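Local structure of beta-phenylalanine aminotransferase (Variovorax paradoxus, 4AO9) at residues Gln142-Arg147 and Gly300-Met305; His165-Arg170 and Glu220-Leu225; Ile172-Gly177 and Phe197-Leu202; Pro203-Gln208 and Gly234-Gln239. The protein catalyses the pyridoxal-5'-phosphate-dependent transfer of the amino group of beta-phenylalanine, probably to a keto-acid acceptor, as a class-III aminotransferase. One frame throughout, in Å; residues are numbered along the deposited sequence.

Contact 1: residues Gln142-Arg147 and Gly300-Met305; sequences QIEQLR and GRADVM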
loop_
_atom_site.group_PDB
_atom_site.type_symbol
_atom_site.label_atom_id
_atom_site.label_comp_id
_atom_site.label_asym_id
_atom_site.label_seq_id
_atom_site.Cartn_x
_atom_site.Cartn_y
_atom_site.Cartn_z
ATOM N N GLN A 142 -7.772 -22.685 2.690
ATOM C CA GLN A 142 -8.625 -22.134 1.628
ATOM C C GLN A 142 -7.837 -21.220 0.689
ATOM O O GLN A 142 -8.345 -20.803 -0.358
ATOM C CB GLN A 142 -9.830 -21.381 2.209
ATOM C CG GLN A 142 -9.478 -20.087 2.948
ATOM C CD GLN A 142 -9.205 -20.287 4.430
ATOM O OE1 GLN A 142 -8.473 -21.194 4.841
ATOM N NE2 GLN A 142 -9.798 -19.419 5.248
ATOM N N ILE A 143 -6.593 -20.923 1.071
ATOM C CA ILE A 143 -5.686 -20.162 0.212
ATOM C C ILE A 143 -4.712 -21.156 -0.426
ATOM O O ILE A 143 -3.788 -21.657 0.233
ATOM C CB ILE A 143 -4.946 -19.070 1.008
ATOM C CG1 ILE A 143 -5.960 -18.081 1.601
ATOM C CG2 ILE A 143 -3.909 -18.369 0.128
ATOM C CD1 ILE A 143 -5.341 -17.044 2.531
ATOM N N GLU A 144 -4.961 -21.487 -1.691
ATOM C CA GLU A 144 -4.136 -22.458 -2.421
ATOM C C GLU A 144 -2.880 -21.789 -2.955
ATOM O O GLU A 144 -1.791 -22.385 -2.930
ATOM C CB GLU A 144 -4.924 -23.110 -3.564
ATOM C CG GLU A 144 -6.115 -23.901 -3.052
ATOM C CD GLU A 144 -6.983 -24.510 -4.131
ATOM O OE1 GLU A 144 -6.866 -24.174 -5.330
ATOM O OE2 GLU A 144 -7.795 -25.391 -3.758
ATOM N N GLN A 145 -3.047 -20.577 -3.486
ATOM C CA GLN A 145 -1.923 -19.700 -3.822
ATOM C C GLN A 145 -2.301 -18.282 -3.451
ATOM O O GLN A 145 -3.484 -17.958 -3.334
ATOM C CB GLN A 145 -1.609 -19.732 -5.309
ATOM C CG GLN A 145 -1.153 -21.078 -5.836
ATOM C CD GLN A 145 -0.746 -20.984 -7.281
ATOM O OE1 GLN A 145 -1.351 -20.252 -8.066
ATOM N NE2 GLN A 145 0.306 -21.697 -7.636
ATOM N N LEU A 146 -1.289 -17.434 -3.261
ATOM C CA LEU A 146 -1.516 -16.034 -2.898
ATOM C C LEU A 146 -0.521 -15.132 -3.594
ATOM O O LEU A 146 0.454 -15.610 -4.182
ATOM C CB LEU A 146 -1.404 -15.837 -1.379
ATOM C CG LEU A 146 -0.076 -16.163 -0.683
ATOM C CD1 LEU A 146 0.990 -15.079 -0.889
ATOM C CD2 LEU A 146 -0.288 -16.376 0.813
ATOM N N ARG A 147 -0.791 -13.829 -3.535
ATOM C CA ARG A 147 0.205 -12.800 -3.829
ATOM C C ARG A 147 0.192 -11.777 -2.699
ATOM O O ARG A 147 -0.842 -11.561 -2.064
ATOM C CB ARG A 147 -0.074 -12.127 -5.170
ATOM C CG ARG A 147 0.128 -13.060 -6.362
ATOM C CD ARG A 147 -0.296 -12.406 -7.641
ATOM N NE ARG A 147 0.632 -11.380 -8.120
ATOM C CZ ARG A 147 1.616 -11.565 -8.997
ATOM N NH1 ARG A 147 1.899 -12.772 -9.493
ATOM N NH2 ARG A 147 2.332 -10.513 -9.378
ATOM N N GLY A 300 -6.459 -17.665 -2.737
ATOM C CA GLY A 300 -7.625 -18.540 -2.747
ATOM C C GLY A 300 -7.434 -19.605 -3.792
ATOM O O GLY A 300 -6.357 -20.177 -3.906
ATOM N N ARG A 301 -8.476 -19.863 -4.568
ATOM C CA ARG A 301 -8.439 -20.903 -5.604
ATOM C C ARG A 301 -7.289 -20.698 -6.572
ATOM O O ARG A 301 -7.115 -19.606 -7.108
ATOM C CB ARG A 301 -9.740 -20.889 -6.403
ATOM C CG ARG A 301 -10.930 -21.468 -5.699
ATOM C CD ARG A 301 -12.234 -21.025 -6.368
ATOM N NE ARG A 301 -12.293 -21.403 -7.788
ATOM C CZ ARG A 301 -13.367 -21.224 -8.559
ATOM N NH1 ARG A 301 -14.466 -20.704 -8.031
ATOM N NH2 ARG A 301 -13.346 -21.566 -9.846
ATOM N N ALA A 302 -6.513 -21.755 -6.805
ATOM C CA ALA A 302 -5.413 -21.703 -7.760
ATOM C C ALA A 302 -5.879 -21.315 -9.173
ATOM O O ALA A 302 -5.169 -20.588 -9.876
ATOM C CB ALA A 302 -4.666 -23.034 -7.782
ATOM N N ASP A 303 -7.070 -21.748 -9.580
ATOM C CA ASP A 303 -7.530 -21.410 -10.931
ATOM C C ASP A 303 -7.863 -19.932 -11.097
ATOM O O ASP A 303 -7.710 -19.386 -12.186
ATOM C CB ASP A 303 -8.664 -22.336 -11.443
ATOM C CG ASP A 303 -9.958 -22.221 -10.641
ATOM O OD1 ASP A 303 -9.928 -21.780 -9.474
ATOM O OD2 ASP A 303 -11.024 -22.600 -11.182
ATOM N N VAL A 304 -8.272 -19.268 -10.016
ATOM C CA VAL A 304 -8.487 -17.819 -10.063
ATOM C C VAL A 304 -7.142 -17.099 -9.994
ATOM O O VAL A 304 -6.894 -16.141 -10.748
ATOM C CB VAL A 304 -9.446 -17.349 -8.938
ATOM C CG1 VAL A 304 -9.580 -15.823 -8.931
ATOM C CG2 VAL A 304 -10.825 -18.015 -9.116
ATOM N N MET A 305 -6.270 -17.552 -9.097
ATOM C CA MET A 305 -4.952 -16.931 -8.956
ATOM C C MET A 305 -4.088 -17.096 -10.214
ATOM O O MET A 305 -3.163 -16.303 -10.446
ATOM C CB MET A 305 -4.233 -17.472 -7.721
ATOM C CG MET A 305 -4.900 -17.070 -6.394
ATOM S SD MET A 305 -5.105 -15.276 -6.184
ATOM C CE MET A 305 -3.387 -14.739 -6.087
HETATM O O HOH W 1 -8.230 -24.182 -7.820
HETATM O O HOH W 2 -2.249 -20.843 -10.420
#
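G300 pairs with two successive residues, E144 and Q145, which makes a classic beta bulge at the point where strand 145-149, outermost in the seven-stranded sheet of this chain, runs antiparallel to the end of strand 296-300. The tight part is backbone against backbone. G300 O takes the N-H of E144 at 2.9 Å and a weak bond from Q145 N; in return G300 N reaches Q145 O at 3.0 Å. Q142 O lies 3.4 Å from G300 CA in a CA-H...O contact. G300 adopts backbone angles (phi 153°, psi -136°) that would jam a CB against the preceding carbonyl.

On the buried flank M305, bent at both chi2 and chi3, lays CG near Q145 O and brings CE against the CG of R147, whose guanidinium turns to H317 and to N59 of the second subunit.

The solvent side is looser and wetter. One water bridges Q145 OE1 and A302 O; another donates to E144 OE1 and accepts from D303 N. The extended E144 chain lies over the start of helix 302-305, and its OE1 receives A302 N on the anti side, tilted from the carboxylate plane, at 2.9 Å, the N-H...O angle being 175°.

Contact 2: residues His165-Arg170 and Glu220-Leu225; sequences HFTGRR and EIAVVL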
loop_
_atom_site.group_PDB
_atom_site.type_symbol
_atom_site.label_atom_id
_atom_site.label_comp_id
_atom_site.label_asym_id
_atom_site.label_seq_id
_atom_site.Cartn_x
_atom_site.Cartn_y
_atom_site.Cartn_z
ATOM N N HIS A 165 -12.512 -10.096 -13.610
ATOM C CA HIS A 165 -11.932 -10.666 -14.813
ATOM C C HIS A 165 -12.279 -12.144 -14.955
ATOM O O HIS A 165 -12.618 -12.620 -16.050
ATOM C CB HIS A 165 -10.411 -10.474 -14.863
ATOM C CG HIS A 165 -9.849 -10.642 -16.239
ATOM N ND1 HIS A 165 -9.809 -9.612 -17.150
ATOM C CD2 HIS A 165 -9.366 -11.735 -16.881
ATOM C CE1 HIS A 165 -9.300 -10.053 -18.288
ATOM N NE2 HIS A 165 -9.019 -11.337 -18.150
ATOM N N PHE A 166 -12.200 -12.871 -13.845
ATOM C CA PHE A 166 -12.451 -14.310 -13.849
ATOM C C PHE A 166 -13.873 -14.631 -14.317
ATOM O O PHE A 166 -14.083 -15.568 -15.077
ATOM C CB PHE A 166 -12.227 -14.902 -12.457
ATOM C CG PHE A 166 -12.285 -16.404 -12.426
ATOM C CD1 PHE A 166 -11.193 -17.159 -12.840
ATOM C CD2 PHE A 166 -13.436 -17.056 -11.996
ATOM C CE1 PHE A 166 -11.239 -18.551 -12.811
ATOM C CE2 PHE A 166 -13.493 -18.445 -11.961
ATOM C CZ PHE A 166 -12.398 -19.188 -12.379
ATOM N N THR A 167 -14.832 -13.845 -13.846
ATOM C CA THR A 167 -16.246 -14.063 -14.162
ATOM C C THR A 167 -16.722 -13.356 -15.425
ATOM O O THR A 167 -17.755 -13.742 -15.986
ATOM C CB THR A 167 -17.170 -13.593 -13.020
ATOM O OG1 THR A 167 -17.023 -12.173 -12.822
ATOM C CG2 THR A 167 -16.874 -14.363 -11.720
ATOM N N GLY A 168 -16.015 -12.310 -15.854
ATOM C CA GLY A 168 -16.497 -11.478 -16.963
ATOM C C GLY A 168 -17.740 -10.678 -16.604
ATOM O O GLY A 168 -18.543 -10.330 -17.487
ATOM N N ARG A 169 -17.912 -10.402 -15.315
ATOM C CA ARG A 169 -19.067 -9.638 -14.823
ATOM C C ARG A 169 -18.583 -8.397 -14.087
ATOM O O ARG A 169 -17.400 -8.292 -13.764
ATOM C CB ARG A 169 -19.930 -10.481 -13.873
ATOM C CG ARG A 169 -20.425 -11.801 -14.469
ATOM C CD ARG A 169 -21.031 -12.643 -13.376
ATOM N NE ARG A 169 -21.533 -13.915 -13.889
ATOM C CZ ARG A 169 -22.293 -14.740 -13.182
ATOM N NH1 ARG A 169 -22.640 -14.430 -11.935
ATOM N NH2 ARG A 169 -22.730 -15.864 -13.742
ATOM N N ARG A 170 -19.495 -7.473 -13.803
ATOM C CA ARG A 170 -19.088 -6.170 -13.232
ATOM C C ARG A 170 -19.643 -5.815 -11.859
ATOM O O ARG A 170 -19.080 -4.968 -11.176
ATOM C CB ARG A 170 -19.479 -5.023 -14.174
ATOM C CG ARG A 170 -19.116 -5.219 -15.630
ATOM C CD ARG A 170 -17.631 -5.290 -15.816
ATOM N NE ARG A 170 -16.977 -4.055 -15.396
ATOM C CZ ARG A 170 -15.670 -3.933 -15.200
ATOM N NH1 ARG A 170 -14.861 -4.975 -15.378
ATOM N NH2 ARG A 170 -15.169 -2.763 -14.830
ATOM N N GLU A 220 -25.306 -10.653 -13.307
ATOM C CA GLU A 220 -24.444 -9.472 -13.256
ATOM C C GLU A 220 -23.389 -9.521 -12.172
ATOM O O GLU A 220 -22.440 -8.721 -12.194
ATOM C CB GLU A 220 -25.280 -8.207 -13.043
ATOM C CG GLU A 220 -26.201 -7.874 -14.201
ATOM C CD GLU A 220 -26.917 -6.552 -13.986
ATOM O OE1 GLU A 220 -27.899 -6.539 -13.235
ATOM O OE2 GLU A 220 -26.463 -5.538 -14.558
ATOM N N ILE A 221 -23.552 -10.428 -11.208
ATOM C CA ILE A 221 -22.744 -10.365 -9.984
ATOM C C ILE A 221 -21.452 -11.155 -10.112
ATOM O O ILE A 221 -21.474 -12.384 -10.232
ATOM C CB ILE A 221 -23.538 -10.802 -8.733
ATOM C CG1 ILE A 221 -24.714 -9.841 -8.505
ATOM C CG2 ILE A 221 -22.612 -10.814 -7.505
ATOM C CD1 ILE A 221 -25.728 -10.355 -7.508
ATOM N N ALA A 222 -20.330 -10.435 -10.096
ATOM C CA ALA A 222 -19.012 -11.052 -10.164
ATOM C C ALA A 222 -18.615 -11.626 -8.818
ATOM O O ALA A 222 -17.960 -12.672 -8.741
ATOM C CB ALA A 222 -17.969 -10.012 -10.592
ATOM N N VAL A 223 -18.978 -10.922 -7.753
ATOM C CA VAL A 223 -18.396 -11.207 -6.456
ATOM C C VAL A 223 -19.283 -10.693 -5.340
ATOM O O VAL A 223 -19.969 -9.677 -5.492
ATOM C CB VAL A 223 -16.931 -10.651 -6.389
ATOM C CG1 VAL A 223 -16.890 -9.185 -6.665
ATOM C CG2 VAL A 223 -16.256 -10.998 -5.072
ATOM N N VAL A 224 -19.309 -11.454 -4.247
ATOM C CA VAL A 224 -19.897 -11.034 -2.978
ATOM C C VAL A 224 -18.726 -10.885 -2.022
ATOM O O VAL A 224 -18.014 -11.852 -1.782
ATOM C CB VAL A 224 -20.883 -12.101 -2.444
ATOM C CG1 VAL A 224 -21.454 -11.653 -1.098
ATOM C CG2 VAL A 224 -22.015 -12.352 -3.467
ATOM N N LEU A 225 -18.513 -9.670 -1.519
ATOM C CA LEU A 225 -17.374 -9.361 -0.642
ATOM C C LEU A 225 -17.894 -9.025 0.748
ATOM O O LEU A 225 -18.763 -8.154 0.899
ATOM C CB LEU A 225 -16.557 -8.194 -1.225
ATOM C CG LEU A 225 -15.477 -7.591 -0.311
ATOM C CD1 LEU A 225 -14.349 -8.566 -0.052
ATOM C CD2 LEU A 225 -14.918 -6.302 -0.916
HETATM O O HOH W 3 -22.052 -7.317 -15.143
#
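E220 meets R169 where helix 152-167 ends and the chain turns back toward the sheet, in the helix-to-strand connection of the large domain's alpha/beta fold. Entering strand 221-226, E220 offers its carbonyl O to the CB of R169 at 3.5 Å, and a water links the same oxygen to R170 N. E220 and R170 form the exposed part of the contact.

At I221 the side chain points away, and the backbone does the work. R169 has CG anti to its own carbonyl carbon (chi1 -56°), which, with the chain extended from CG to NE, carries the guanidinium across the start of the strand until NH1 donates to I221 O at 2.9 Å. The oxygen lies near the guanidinium plane, at its edge, while NH1 sits tilted 32° from the carbonyl plane. NH2 goes on to V253 O, so one guanidinium ties two backbone carbonyls together. A leucine in place of R169 would probably leave I221 O and V253 O without this shared donor and the strand start less firmly tied to the turn.

A222 comes next, its CB facing both R169 O and T167 OG1. The hydroxyl of T167 closes an ST turn by accepting R169 N at 3.2 Å, and it also bonds to A163 O in the last turns of the helix. That same OG1 lies 3.2 Å from A222 CB, while T167 CG2 rests 3.6 Å from A222 O.

Contact 3: residues Ile172-Gly177 and Phe197-Leu202; sequences IVVFSG and FDFLVL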
loop_
_atom_site.group_PDB
_atom_site.type_symbol
_atom_site.label_atom_id
_atom_site.label_comp_id
_atom_site.label_asym_id
_atom_site.label_seq_id
_atom_site.Cartn_x
_atom_site.Cartn_y
_atom_site.Cartn_z
ATOM N N ILE A 172 -20.653 -5.839 -7.962
ATOM C CA ILE A 172 -20.025 -6.304 -6.730
ATOM C C ILE A 172 -21.002 -6.113 -5.573
ATOM O O ILE A 172 -21.455 -5.002 -5.323
ATOM C CB ILE A 172 -18.739 -5.514 -6.440
ATOM C CG1 ILE A 172 -17.742 -5.692 -7.592
ATOM C CG2 ILE A 172 -18.138 -5.951 -5.083
ATOM C CD1 ILE A 172 -16.555 -4.737 -7.517
ATOM N N VAL A 173 -21.357 -7.202 -4.891
ATOM C CA VAL A 173 -22.190 -7.116 -3.693
ATOM C C VAL A 173 -21.321 -6.914 -2.462
ATOM O O VAL A 173 -20.376 -7.664 -2.218
ATOM C CB VAL A 173 -23.073 -8.378 -3.541
ATOM C CG1 VAL A 173 -23.795 -8.384 -2.194
ATOM C CG2 VAL A 173 -24.078 -8.460 -4.679
ATOM N N VAL A 174 -21.644 -5.861 -1.717
ATOM C CA VAL A 174 -21.018 -5.561 -0.427
ATOM C C VAL A 174 -22.125 -5.264 0.581
ATOM O O VAL A 174 -23.318 -5.247 0.227
ATOM C CB VAL A 174 -20.054 -4.347 -0.523
ATOM C CG1 VAL A 174 -18.808 -4.722 -1.340
ATOM C CG2 VAL A 174 -20.765 -3.108 -1.101
ATOM N N PHE A 175 -21.742 -5.027 1.829
ATOM C CA PHE A 175 -22.735 -4.848 2.886
ATOM C C PHE A 175 -22.610 -3.545 3.620
ATOM O O PHE A 175 -21.510 -3.011 3.781
ATOM C CB PHE A 175 -22.767 -6.076 3.807
ATOM C CG PHE A 175 -23.112 -7.306 3.050
ATOM C CD1 PHE A 175 -22.117 -8.027 2.391
ATOM C CD2 PHE A 175 -24.438 -7.662 2.853
ATOM C CE1 PHE A 175 -22.447 -9.118 1.583
ATOM C CE2 PHE A 175 -24.774 -8.753 2.064
ATOM C CZ PHE A 175 -23.776 -9.479 1.420
ATOM N N SER A 176 -23.769 -3.018 4.022
ATOM C CA SER A 176 -23.840 -1.780 4.788
ATOM C C SER A 176 -22.909 -1.875 5.988
ATOM O O SER A 176 -22.872 -2.904 6.671
ATOM C CB SER A 176 -25.285 -1.540 5.249
ATOM O OG SER A 176 -25.734 -2.581 6.102
ATOM N N GLY A 177 -22.141 -0.816 6.224
ATOM C CA GLY A 177 -21.155 -0.811 7.303
ATOM C C GLY A 177 -19.836 -1.489 6.966
ATOM O O GLY A 177 -18.897 -1.436 7.753
ATOM N N PHE A 197 -16.465 1.292 -8.629
ATOM C CA PHE A 197 -16.976 0.011 -9.128
ATOM C C PHE A 197 -18.503 0.052 -9.063
ATOM O O PHE A 197 -19.094 0.938 -8.415
ATOM C CB PHE A 197 -16.493 -1.156 -8.257
ATOM C CG PHE A 197 -15.029 -1.477 -8.382
ATOM C CD1 PHE A 197 -14.548 -2.250 -9.443
ATOM C CD2 PHE A 197 -14.136 -1.061 -7.403
ATOM C CE1 PHE A 197 -13.184 -2.578 -9.541
ATOM C CE2 PHE A 197 -12.771 -1.390 -7.494
ATOM C CZ PHE A 197 -12.302 -2.139 -8.565
ATOM N N ASP A 198 -19.145 -0.907 -9.728
ATOM C CA ASP A 198 -20.593 -1.056 -9.638
ATOM C C ASP A 198 -20.974 -1.829 -8.371
ATOM O O ASP A 198 -21.134 -3.048 -8.406
ATOM C CB ASP A 198 -21.142 -1.755 -10.884
ATOM C CG ASP A 198 -22.649 -1.916 -10.831
ATOM O OD1 ASP A 198 -23.315 -1.062 -10.203
ATOM O OD2 ASP A 198 -23.149 -2.902 -11.397
ATOM N N PHE A 199 -21.112 -1.119 -7.257
ATOM C CA PHE A 199 -21.459 -1.748 -5.984
ATOM C C PHE A 199 -22.957 -1.829 -5.743
ATOM O O PHE A 199 -23.665 -0.821 -5.875
ATOM C CB PHE A 199 -20.827 -0.982 -4.819
ATOM C CG PHE A 199 -19.336 -1.108 -4.737
ATOM C CD1 PHE A 199 -18.738 -2.329 -4.434
ATOM C CD2 PHE A 199 -18.515 0.008 -4.941
ATOM C CE1 PHE A 199 -17.344 -2.446 -4.346
ATOM C CE2 PHE A 199 -17.132 -0.109 -4.857
ATOM C CZ PHE A 199 -16.549 -1.321 -4.552
ATOM N N LEU A 200 -23.417 -3.018 -5.347
ATOM C CA LEU A 200 -24.771 -3.210 -4.821
ATOM C C LEU A 200 -24.644 -3.421 -3.312
ATOM O O LEU A 200 -24.076 -4.426 -2.866
ATOM C CB LEU A 200 -25.430 -4.418 -5.485
ATOM C CG LEU A 200 -26.772 -4.884 -4.918
ATOM C CD1 LEU A 200 -27.828 -3.778 -4.987
ATOM C CD2 LEU A 200 -27.251 -6.106 -5.678
ATOM N N VAL A 201 -25.157 -2.464 -2.533
ATOM C CA VAL A 201 -24.971 -2.454 -1.085
ATOM C C VAL A 201 -26.216 -3.014 -0.410
ATOM O O VAL A 201 -27.317 -2.449 -0.540
ATOM C CB VAL A 201 -24.670 -1.019 -0.545
ATOM C CG1 VAL A 201 -24.364 -1.069 0.954
ATOM C CG2 VAL A 201 -23.507 -0.380 -1.305
ATOM N N LEU A 202 -26.035 -4.118 0.308
ATOM C CA LEU A 202 -27.132 -4.838 0.947
ATOM C C LEU A 202 -26.974 -4.794 2.458
ATOM O O LEU A 202 -25.876 -4.578 2.964
ATOM C CB LEU A 202 -27.140 -6.293 0.459
ATOM C CG LEU A 202 -27.343 -6.527 -1.043
ATOM C CD1 LEU A 202 -27.402 -8.025 -1.355
ATOM C CD2 LEU A 202 -28.602 -5.829 -1.563
#
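I172 N opens the pairing by donating to D198 O; four more backbone bonds follow, all nearly straight: L200 N to I172 O at 2.8 Å, V174 N to L200 O, L202 N to V174 O, and S176 N to L202 O at 2.8 Å. I172 O, V174 O, L200 O and L202 O each also receive a CA-H...O contact, the shortest from F175 CA to L202 O at 3.2 Å.

This is a parallel pair, I172 matched with F199 through F175 with L202, and it forms one edge of the chain's seven-stranded sheet: strand 198-202 is outermost, and strand 221-226 flanks strand 171-175 on its other side.

Apolar packing divides between the two faces. On the face of I172, V174, F199 and V201, the F199 ring lies beside I172, with CE1 3.7 Å from CG2, while V174 CG1 meets CD1 of the same ring. I172 CD1, at the other end of the side chain, meets F197 CB at 3.7 Å. On the other face, V173 CG1, anti to its own backbone N (chi1 172°), is directed at L202 CD1, 3.7 Å away; F175 sets CE2 against L202 CB, and its ring also meets F242 edge-to-face.

Contact 4: residues Pro203-Gln208 and Gly234-Gln239; sequences PYNDAQ and GCIPGQ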
loop_
_atom_site.group_PDB
_atom_site.type_symbol
_atom_site.label_atom_id
_atom_site.label_comp_id
_atom_site.label_asym_id
_atom_site.label_seq_id
_atom_site.Cartn_x
_atom_site.Cartn_y
_atom_site.Cartn_z
ATOM N N PRO A 203 -28.067 -5.017 3.201
ATOM C CA PRO A 203 -27.947 -4.952 4.659
ATOM C C PRO A 203 -27.161 -6.122 5.253
ATOM O O PRO A 203 -27.423 -7.277 4.930
ATOM C CB PRO A 203 -29.406 -4.993 5.145
ATOM C CG PRO A 203 -30.246 -4.844 3.921
ATOM C CD PRO A 203 -29.449 -5.262 2.750
ATOM N N TYR A 204 -26.202 -5.823 6.124
ATOM C CA TYR A 204 -25.482 -6.889 6.825
ATOM C C TYR A 204 -26.437 -7.714 7.687
ATOM O O TYR A 204 -27.358 -7.172 8.302
ATOM C CB TYR A 204 -24.383 -6.287 7.694
ATOM C CG TYR A 204 -23.308 -7.259 8.145
ATOM C CD1 TYR A 204 -22.400 -7.809 7.235
ATOM C CD2 TYR A 204 -23.177 -7.597 9.487
ATOM C CE1 TYR A 204 -21.392 -8.673 7.652
ATOM C CE2 TYR A 204 -22.173 -8.471 9.921
ATOM C CZ TYR A 204 -21.279 -8.993 9.004
ATOM O OH TYR A 204 -20.282 -9.841 9.411
ATOM N N ASN A 205 -26.213 -9.023 7.714
ATOM C CA ASN A 205 -26.989 -9.954 8.548
ATOM C C ASN A 205 -28.457 -10.093 8.176
ATOM O O ASN A 205 -29.258 -10.519 8.992
ATOM C CB ASN A 205 -26.813 -9.644 10.052
ATOM C CG ASN A 205 -25.592 -10.319 10.625
ATOM O OD1 ASN A 205 -25.171 -11.356 10.123
ATOM N ND2 ASN A 205 -25.010 -9.742 11.678
ATOM N N ASP A 206 -28.796 -9.734 6.943
ATOM C CA ASP A 206 -30.138 -9.967 6.416
ATOM C C ASP A 206 -30.060 -11.050 5.350
ATOM O O ASP A 206 -29.814 -10.771 4.172
ATOM C CB ASP A 206 -30.707 -8.667 5.850
ATOM C CG ASP A 206 -32.152 -8.798 5.392
ATOM O OD1 ASP A 206 -32.647 -9.939 5.224
ATOM O OD2 ASP A 206 -32.780 -7.739 5.192
ATOM N N ALA A 207 -30.257 -12.294 5.778
ATOM C CA ALA A 207 -30.151 -13.451 4.893
ATOM C C ALA A 207 -31.181 -13.411 3.772
ATOM O O ALA A 207 -30.868 -13.737 2.623
ATOM C CB ALA A 207 -30.270 -14.761 5.690
ATOM N N GLN A 208 -32.411 -13.015 4.106
ATOM C CA GLN A 208 -33.518 -13.067 3.153
ATOM C C GLN A 208 -33.285 -12.068 2.025
ATOM O O GLN A 208 -33.428 -12.414 0.848
ATOM C CB GLN A 208 -34.835 -12.789 3.880
ATOM C CG GLN A 208 -36.092 -12.910 3.044
ATOM C CD GLN A 208 -37.335 -12.583 3.856
ATOM O OE1 GLN A 208 -37.678 -13.293 4.804
ATOM N NE2 GLN A 208 -38.014 -11.497 3.491
ATOM N N GLY A 234 -18.085 -1.839 14.158
ATOM C CA GLY A 234 -18.273 -2.063 15.604
ATOM C C GLY A 234 -18.176 -3.493 16.123
ATOM O O GLY A 234 -18.856 -3.841 17.103
ATOM N N CYS A 235 -17.339 -4.329 15.497
ATOM C CA CYS A 235 -17.211 -5.746 15.899
ATOM C C CYS A 235 -18.574 -6.441 15.944
ATOM O O CYS A 235 -19.032 -6.907 16.997
ATOM C CB CYS A 235 -16.480 -5.890 17.238
ATOM S SG CYS A 235 -14.782 -5.339 17.172
ATOM N N ILE A 236 -19.202 -6.502 14.773
ATOM C CA ILE A 236 -20.529 -7.083 14.601
ATOM C C ILE A 236 -20.389 -8.454 13.930
ATOM O O ILE A 236 -20.103 -8.535 12.737
ATOM C CB ILE A 236 -21.427 -6.171 13.733
ATOM C CG1 ILE A 236 -21.437 -4.736 14.277
ATOM C CG2 ILE A 236 -22.837 -6.763 13.636
ATOM C CD1 ILE A 236 -22.326 -3.771 13.506
ATOM N N PRO A 237 -20.573 -9.548 14.690
ATOM C CA PRO A 237 -20.465 -10.882 14.103
ATOM C C PRO A 237 -21.477 -11.127 12.993
ATOM O O PRO A 237 -22.660 -10.779 13.128
ATOM C CB PRO A 237 -20.744 -11.812 15.298
ATOM C CG PRO A 237 -20.325 -10.996 16.468
ATOM C CD PRO A 237 -20.806 -9.622 16.144
ATOM N N GLY A 238 -20.998 -11.707 11.894
ATOM C CA GLY A 238 -21.885 -12.211 10.846
ATOM C C GLY A 238 -22.540 -13.471 11.358
ATOM O O GLY A 238 -21.869 -14.374 11.870
ATOM N N GLN A 239 -23.856 -13.526 11.220
ATOM C CA GLN A 239 -24.606 -14.682 11.710
ATOM C C GLN A 239 -24.463 -15.860 10.748
ATOM O O GLN A 239 -24.389 -15.659 9.538
ATOM C CB GLN A 239 -26.069 -14.301 11.931
ATOM C CG GLN A 239 -26.257 -13.208 12.987
ATOM C CD GLN A 239 -25.640 -13.563 14.343
ATOM O OE1 GLN A 239 -24.732 -12.878 14.832
ATOM N NE2 GLN A 239 -26.118 -14.641 14.942
#
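N205 grips the backbone of 234-239 with both ends of its amide. Its OD1 accepts Q239 N at 2.8 Å with an N-H...O angle of 175°, and its ND2 donates to P237 O at 2.9 Å, the oxygen lying in the amide plane. Two nearly straight bonds to residues on either side of G238 fix the rotation of the group, and ND2 has a further acceptor in R388 O. An alanine at N205 is likely to leave Q239 N and P237 O without these mates and the approach to helix 240-253 less firmly held.

With CG anti to its carbonyl carbon, Q239 sets CG 3.6 Å from N205 OD1; the bend at chi2 then turns its amide, whose plane stands 68° from that of N205.

Farther out, Y204 swings its ring toward 236-238 with CG anti to the backbone N (chi1 -163°). CE2 comes 3.5 Å from I236 O and, more loosely, meets I236 CG2. Y204 OH bonds to E227 O, and F242 meets the ring edge-to-face. The OH is also 3.2 Å from G238 CA, where a CB would collide with it.

The positive phi of N205 suits the third position of the type II beta turn from P203 to D206. That turn, leading from strand 198-202 into helix 207-216, is thereby pinned to the N-cap segment of helix 240-253.

How the contacts relate
Contacts 1, 2 and 3 share the seven-stranded sheet, with contacts 1 and 3 at its opposite edges within this chain. Contact 1 is antiparallel and mostly buried, with waters on its solvent side, whereas contact 3 is a parallel pairing with apolar side chains on both faces. Contact 2 joins a helix end to a strand start mainly through one arginine, with T167 packed on A222; it touches contact 1 where F166 packs on R301 and V304, and contact 3 where strands 221-226 and 171-175 pair. Contact 4, partly buried like contacts 2 and 3, relies on a side-chain amide binding backbone and adjoins contact 3 through S176 and Y204. Contacts 1, 2 and 3 touch the second subunit.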